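Local coordinates for tyrosine--tRNA ligase, mitochondrial (PDB 5IHX), which probably joins tyrosine to its cognate mitochondrial tRNA at the expense of ATP, working as a class I aminoacyl-tRNA synthetase whose catalytic part is present here, at residues D241-G244 and N245-G249; E214-Y217 and P218-A222. One frame throughout, in Å; residues are numbered along the deposited sequence.

Contact 1 of 2, residues D241-G244 and N245-G249; sequences DQYG and NILFG. With TYR (tyrosine), chain C.
Gln242 and Asn245 are linked through their side-chain amides across the first turn of helix 243-259. Asn245 ND2 donates to Gln242 OE1 over 3.1 Å in an almost straight bond (173° at the hydrogen). The acceptor lies in the amide plane of Asn245, whereas the donor stands above the carbonyl plane of Gln242, and the two amides are turned 53° against each other. Gln242 reaches this position with a chain bent at chi2 (-64°), which folds the amide back beside the helix start. The same OE1 accepts a weak bond from the amino group of the bound tyrosine, 3.4 Å from TYR N, while Gln242 NE2 is held by Asp113, so both ends of the amide are engaged.

Backbone bonds close the turn. Gln242, at the N-cap position, takes Ile246 N on its carbonyl O at 2.9 Å, and Gly244 O receives Phe248 N at the same length. A water accepts from Asn245 N and donates to Asp241 O, bridging the helix start to the preceding 3-10 segment. On the outer side, Leu247 CD2 meets Tyr243 CE1 at 4.1 Å, and both side chains pack on Val51. The arrangement is that of a helix N-terminus in a beta-alpha-beta unit of a Rossmann-type class I synthetase domain, here placing Gln242 in the tyrosine pocket.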
loop_
_atom_site.group_PDB
_atom_site.type_symbol
_atom_site.label_atom_id
_atom_site.label_comp_id
_atom_site.label_asym_id
_atom_site.label_seq_id
_atom_site.Cartn_x
_atom_site.Cartn_y
_atom_site.Cartn_z
ATOM N N ASP A 241 22.640 3.024 9.733
ATOM C CA ASP A 241 21.971 3.442 8.502
ATOM C C ASP A 241 20.450 3.513 8.644
ATOM O O ASP A 241 19.749 3.829 7.683
ATOM C CB ASP A 241 22.325 2.488 7.358
ATOM C CG ASP A 241 21.732 1.105 7.548
ATOM O OD1 ASP A 241 21.591 0.669 8.711
ATOM O OD2 ASP A 241 21.400 0.455 6.534
ATOM N N GLN A 242 19.943 3.231 9.841
ATOM C CA GLN A 242 18.501 3.213 10.078
ATOM C C GLN A 242 17.991 4.517 10.680
ATOM O O GLN A 242 16.823 4.613 11.054
ATOM C CB GLN A 242 18.130 2.040 10.991
ATOM C CG GLN A 242 18.280 0.683 10.329
ATOM C CD GLN A 242 17.331 0.515 9.159
ATOM O OE1 GLN A 242 16.117 0.668 9.305
ATOM N NE2 GLN A 242 17.879 0.223 7.987
ATOM N N TYR A 243 18.865 5.515 10.774
ATOM C CA TYR A 243 18.482 6.806 11.339
ATOM C C TYR A 243 17.248 7.368 10.640
ATOM O O TYR A 243 16.283 7.764 11.294
ATOM C CB TYR A 243 19.633 7.808 11.244
ATOM C CG TYR A 243 19.356 9.094 11.987
ATOM C CD1 TYR A 243 18.681 10.142 11.373
ATOM C CD2 TYR A 243 19.755 9.258 13.305
ATOM C CE1 TYR A 243 18.419 11.316 12.049
ATOM C CE2 TYR A 243 19.497 10.428 13.990
ATOM C CZ TYR A 243 18.829 11.455 13.357
ATOM O OH TYR A 243 18.568 12.623 14.035
ATOM N N GLY A 244 17.288 7.393 9.310
ATOM C CA GLY A 244 16.187 7.906 8.513
ATOM C C GLY A 244 14.864 7.214 8.784
ATOM O O GLY A 244 13.853 7.878 9.020
ATOM N N ASN A 245 14.860 5.884 8.744
ATOM C CA ASN A 245 13.639 5.118 8.993
ATOM C C ASN A 245 13.104 5.323 10.405
ATOM O O ASN A 245 11.895 5.422 10.605
ATOM C CB ASN A 245 13.872 3.626 8.746
ATOM C CG ASN A 245 14.103 3.303 7.279
ATOM O OD1 ASN A 245 13.639 4.020 6.393
ATOM N ND2 ASN A 245 14.811 2.209 7.018
ATOM N N ILE A 246 14.002 5.381 11.383
ATOM C CA ILE A 246 13.586 5.560 12.767
ATOM C C ILE A 246 13.045 6.975 12.967
ATOM O O ILE A 246 12.059 7.168 13.676
ATOM C CB ILE A 246 14.746 5.280 13.747
ATOM C CG1 ILE A 246 15.156 3.809 13.654
ATOM C CG2 ILE A 246 14.338 5.616 15.184
ATOM C CD1 ILE A 246 16.380 3.440 14.471
ATOM N N LEU A 247 13.683 7.959 12.337
ATOM C CA LEU A 247 13.214 9.342 12.401
ATOM C C LEU A 247 11.802 9.442 11.832
ATOM O O LEU A 247 10.911 10.027 12.450
ATOM C CB LEU A 247 14.162 10.276 11.643
ATOM C CG LEU A 247 13.742 11.749 11.552
ATOM C CD1 LEU A 247 13.670 12.408 12.924
ATOM C CD2 LEU A 247 14.701 12.509 10.651
ATOM N N PHE A 248 11.610 8.877 10.646
ATOM C CA PHE A 248 10.292 8.834 10.029
ATOM C C PHE A 248 9.307 8.134 10.957
ATOM O O PHE A 248 8.157 8.550 11.090
ATOM C CB PHE A 248 10.352 8.114 8.681
ATOM C CG PHE A 248 9.032 8.059 7.967
ATOM C CD1 PHE A 248 8.698 9.024 7.033
ATOM C CD2 PHE A 248 8.122 7.048 8.233
ATOM C CE1 PHE A 248 7.483 8.981 6.373
ATOM C CE2 PHE A 248 6.906 7.000 7.579
ATOM C CZ PHE A 248 6.586 7.968 6.648
ATOM N N GLY A 249 9.774 7.067 11.598
ATOM C CA GLY A 249 8.941 6.277 12.484
ATOM C C GLY A 249 8.445 7.050 13.690
ATOM O O GLY A 249 7.289 6.912 14.083
HETATM N N TYR C . 14.546 -2.078 8.009
HETATM C CA TYR C . 15.524 -2.741 8.918
HETATM C C TYR C . 16.751 -3.214 8.146
HETATM O O TYR C . 17.849 -3.321 8.696
HETATM C CB TYR C . 14.871 -3.922 9.638
HETATM C CG TYR C . 13.550 -3.578 10.279
HETATM C CD1 TYR C . 13.485 -2.689 11.346
HETATM C CD2 TYR C . 12.364 -4.136 9.818
HETATM C CE1 TYR C . 12.282 -2.371 11.936
HETATM C CE2 TYR C . 11.156 -3.823 10.401
HETATM C CZ TYR C . 11.120 -2.941 11.461
HETATM O OH TYR C . 9.918 -2.623 12.045
HETATM O OXT TYR C . 16.669 -3.505 6.953
HETATM O O HOH W 1 17.016 4.587 7.384
#

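Contact 2 of 2, residues E214-Y217 and P218-A222; sequences EFTY and PLMQA. With TYR (tyrosine), chain C.
The tyrosine pocket takes two of its residues, Tyr217 and Gln221, from successive turns of helix 212-229, and both accept from the amino group of the substrate. TYR N lies 2.8 Å from Tyr217 OH and 2.9 Å from Gln221 OE1, approaching the Tyr217 ring at its edge and in its plane. Gln221 OE1 also sits at that edge, 3.4 Å from Tyr217 CE2, with its amide turned 76° from the ring. Both side chains have CG anti to the backbone N (chi1 -173° and -175°) and converge on TYR N from different directions. The Gln221 amide also lies over a face of the ligand ring, CD 3.4 Å from TYR CE1. Asp73 and Gln236, also pocket residues, bond the Tyr217 hydroxyl and Gln221 NE2.

The helix is kinked where neither Pro218 N, lacking a hydrogen, nor Leu219 N bonds four residues back; Leu219 N instead makes a weak bond to Thr216 O. Regular bonding resumes with Met220 N to Thr216 O at 3.3 Å and tightens with Gln221 N to Tyr217 O at 3.0 Å. Pro218 and Leu219 lean on Phe248 of helix 243-259, Tyr217 and Met220 cover helix 108-111, and Thr216 and Leu219 pack on Phe212 of the second subunit.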
loop_
_atom_site.group_PDB
_atom_site.type_symbol
_atom_site.label_atom_id
_atom_site.label_comp_id
_atom_site.label_asym_id
_atom_site.label_seq_id
_atom_site.Cartn_x
_atom_site.Cartn_y
_atom_site.Cartn_z
ATOM N N GLU A 214 9.023 0.135 -2.668
ATOM C CA GLU A 214 10.185 0.628 -1.932
ATOM C C GLU A 214 9.880 1.955 -1.253
ATOM O O GLU A 214 10.272 2.186 -0.109
ATOM C CB GLU A 214 11.390 0.790 -2.862
ATOM C CG GLU A 214 11.969 -0.518 -3.377
ATOM C CD GLU A 214 13.107 -0.297 -4.358
ATOM O OE1 GLU A 214 12.864 0.304 -5.427
ATOM O OE2 GLU A 214 14.244 -0.718 -4.058
ATOM N N PHE A 215 9.182 2.825 -1.976
ATOM C CA PHE A 215 8.798 4.136 -1.467
ATOM C C PHE A 215 7.912 4.001 -0.228
ATOM O O PHE A 215 7.895 4.878 0.633
ATOM C CB PHE A 215 8.082 4.924 -2.570
ATOM C CG PHE A 215 7.846 6.370 -2.241
ATOM C CD1 PHE A 215 8.911 7.237 -2.067
ATOM C CD2 PHE A 215 6.557 6.869 -2.142
ATOM C CE1 PHE A 215 8.697 8.572 -1.776
ATOM C CE2 PHE A 215 6.336 8.204 -1.854
ATOM C CZ PHE A 215 7.408 9.057 -1.672
ATOM N N THR A 216 7.191 2.886 -0.145
ATOM C CA THR A 216 6.259 2.637 0.950
ATOM C C THR A 216 6.937 2.019 2.176
ATOM O O THR A 216 6.381 2.041 3.273
ATOM C CB THR A 216 5.117 1.697 0.488
ATOM O OG1 THR A 216 4.537 2.196 -0.721
ATOM C CG2 THR A 216 4.029 1.566 1.551
ATOM N N TYR A 217 8.142 1.483 1.991
ATOM C CA TYR A 217 8.815 0.719 3.044
ATOM C C TYR A 217 8.878 1.466 4.386
ATOM O O TYR A 217 8.590 0.876 5.428
ATOM C CB TYR A 217 10.228 0.317 2.600
ATOM C CG TYR A 217 10.917 -0.621 3.568
ATOM C CD1 TYR A 217 10.898 -1.993 3.354
ATOM C CD2 TYR A 217 11.577 -0.143 4.696
ATOM C CE1 TYR A 217 11.517 -2.861 4.228
ATOM C CE2 TYR A 217 12.199 -1.006 5.577
ATOM C CZ TYR A 217 12.166 -2.365 5.338
ATOM O OH TYR A 217 12.782 -3.235 6.210
ATOM N N PRO A 218 9.260 2.756 4.374
ATOM C CA PRO A 218 9.277 3.505 5.639
ATOM C C PRO A 218 7.944 3.462 6.391
ATOM O O PRO A 218 7.940 3.415 7.622
ATOM C CB PRO A 218 9.599 4.937 5.206
ATOM C CG PRO A 218 10.259 4.822 3.895
ATOM C CD PRO A 218 9.809 3.546 3.254
ATOM N N LEU A 219 6.832 3.484 5.662
ATOM C CA LEU A 219 5.517 3.459 6.294
ATOM C C LEU A 219 5.248 2.094 6.924
ATOM O O LEU A 219 4.573 1.999 7.951
ATOM C CB LEU A 219 4.416 3.803 5.284
ATOM C CG LEU A 219 4.233 5.289 4.956
ATOM C CD1 LEU A 219 5.347 5.805 4.057
ATOM C CD2 LEU A 219 2.867 5.540 4.322
ATOM N N MET A 220 5.774 1.039 6.314
ATOM C CA MET A 220 5.625 -0.300 6.875
ATOM C C MET A 220 6.419 -0.442 8.172
ATOM O O MET A 220 5.923 -0.992 9.156
ATOM C CB MET A 220 6.075 -1.363 5.872
ATOM C CG MET A 220 5.197 -1.462 4.638
ATOM S SD MET A 220 5.728 -2.768 3.514
ATOM C CE MET A 220 5.255 -4.236 4.429
ATOM N N GLN A 221 7.650 0.059 8.173
ATOM C CA GLN A 221 8.471 0.043 9.380
ATOM C C GLN A 221 7.807 0.869 10.478
ATOM O O GLN A 221 7.832 0.496 11.652
ATOM C CB GLN A 221 9.879 0.564 9.094
ATOM C CG GLN A 221 10.816 0.450 10.298
ATOM C CD GLN A 221 12.283 0.322 9.915
ATOM O OE1 GLN A 221 12.620 -0.049 8.790
ATOM N NE2 GLN A 221 13.165 0.624 10.861
ATOM N N ALA A 222 7.222 1.996 10.090
ATOM C CA ALA A 222 6.527 2.857 11.038
ATOM C C ALA A 222 5.333 2.127 11.630
ATOM O O ALA A 222 5.078 2.201 12.832
ATOM C CB ALA A 222 6.079 4.139 10.364
HETATM N N TYR C . 14.546 -2.078 8.009
HETATM C CA TYR C . 15.524 -2.741 8.918
HETATM C C TYR C . 16.751 -3.214 8.146
HETATM O O TYR C . 17.849 -3.321 8.696
HETATM C CB TYR C . 14.871 -3.922 9.638
HETATM C CG TYR C . 13.550 -3.578 10.279
HETATM C CD1 TYR C . 13.485 -2.689 11.346
HETATM C CD2 TYR C . 12.364 -4.136 9.818
HETATM C CE1 TYR C . 12.282 -2.371 11.936
HETATM C CE2 TYR C . 11.156 -3.823 10.401
HETATM C CZ TYR C . 11.120 -2.941 11.461
HETATM O OH TYR C . 9.918 -2.623 12.045
HETATM O OXT TYR C . 16.669 -3.505 6.953
#

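In the fold
Contacts 1 and 2 belong to two helices, 243-259 and 212-229, that run in series along the chain with strand 235-238 between them, and their centres lie about 10 Å apart. They meet directly at the pocket: Gln242 OE1 lies 3.3 Å from Gln221 NE2, and Asn245 ND2 lies 3.6 Å from Gln221 OE1. Farther from the ligand, Phe248 CZ packs 3.6 Å from Leu219 CD1. Both contacts face the amino group of the bound tyrosine, contact 1 through a weak bond only. Asp113 bonds the ligand and Gln242, and weakly Asn245 ND2, adding a further tie between substrate and contact 1.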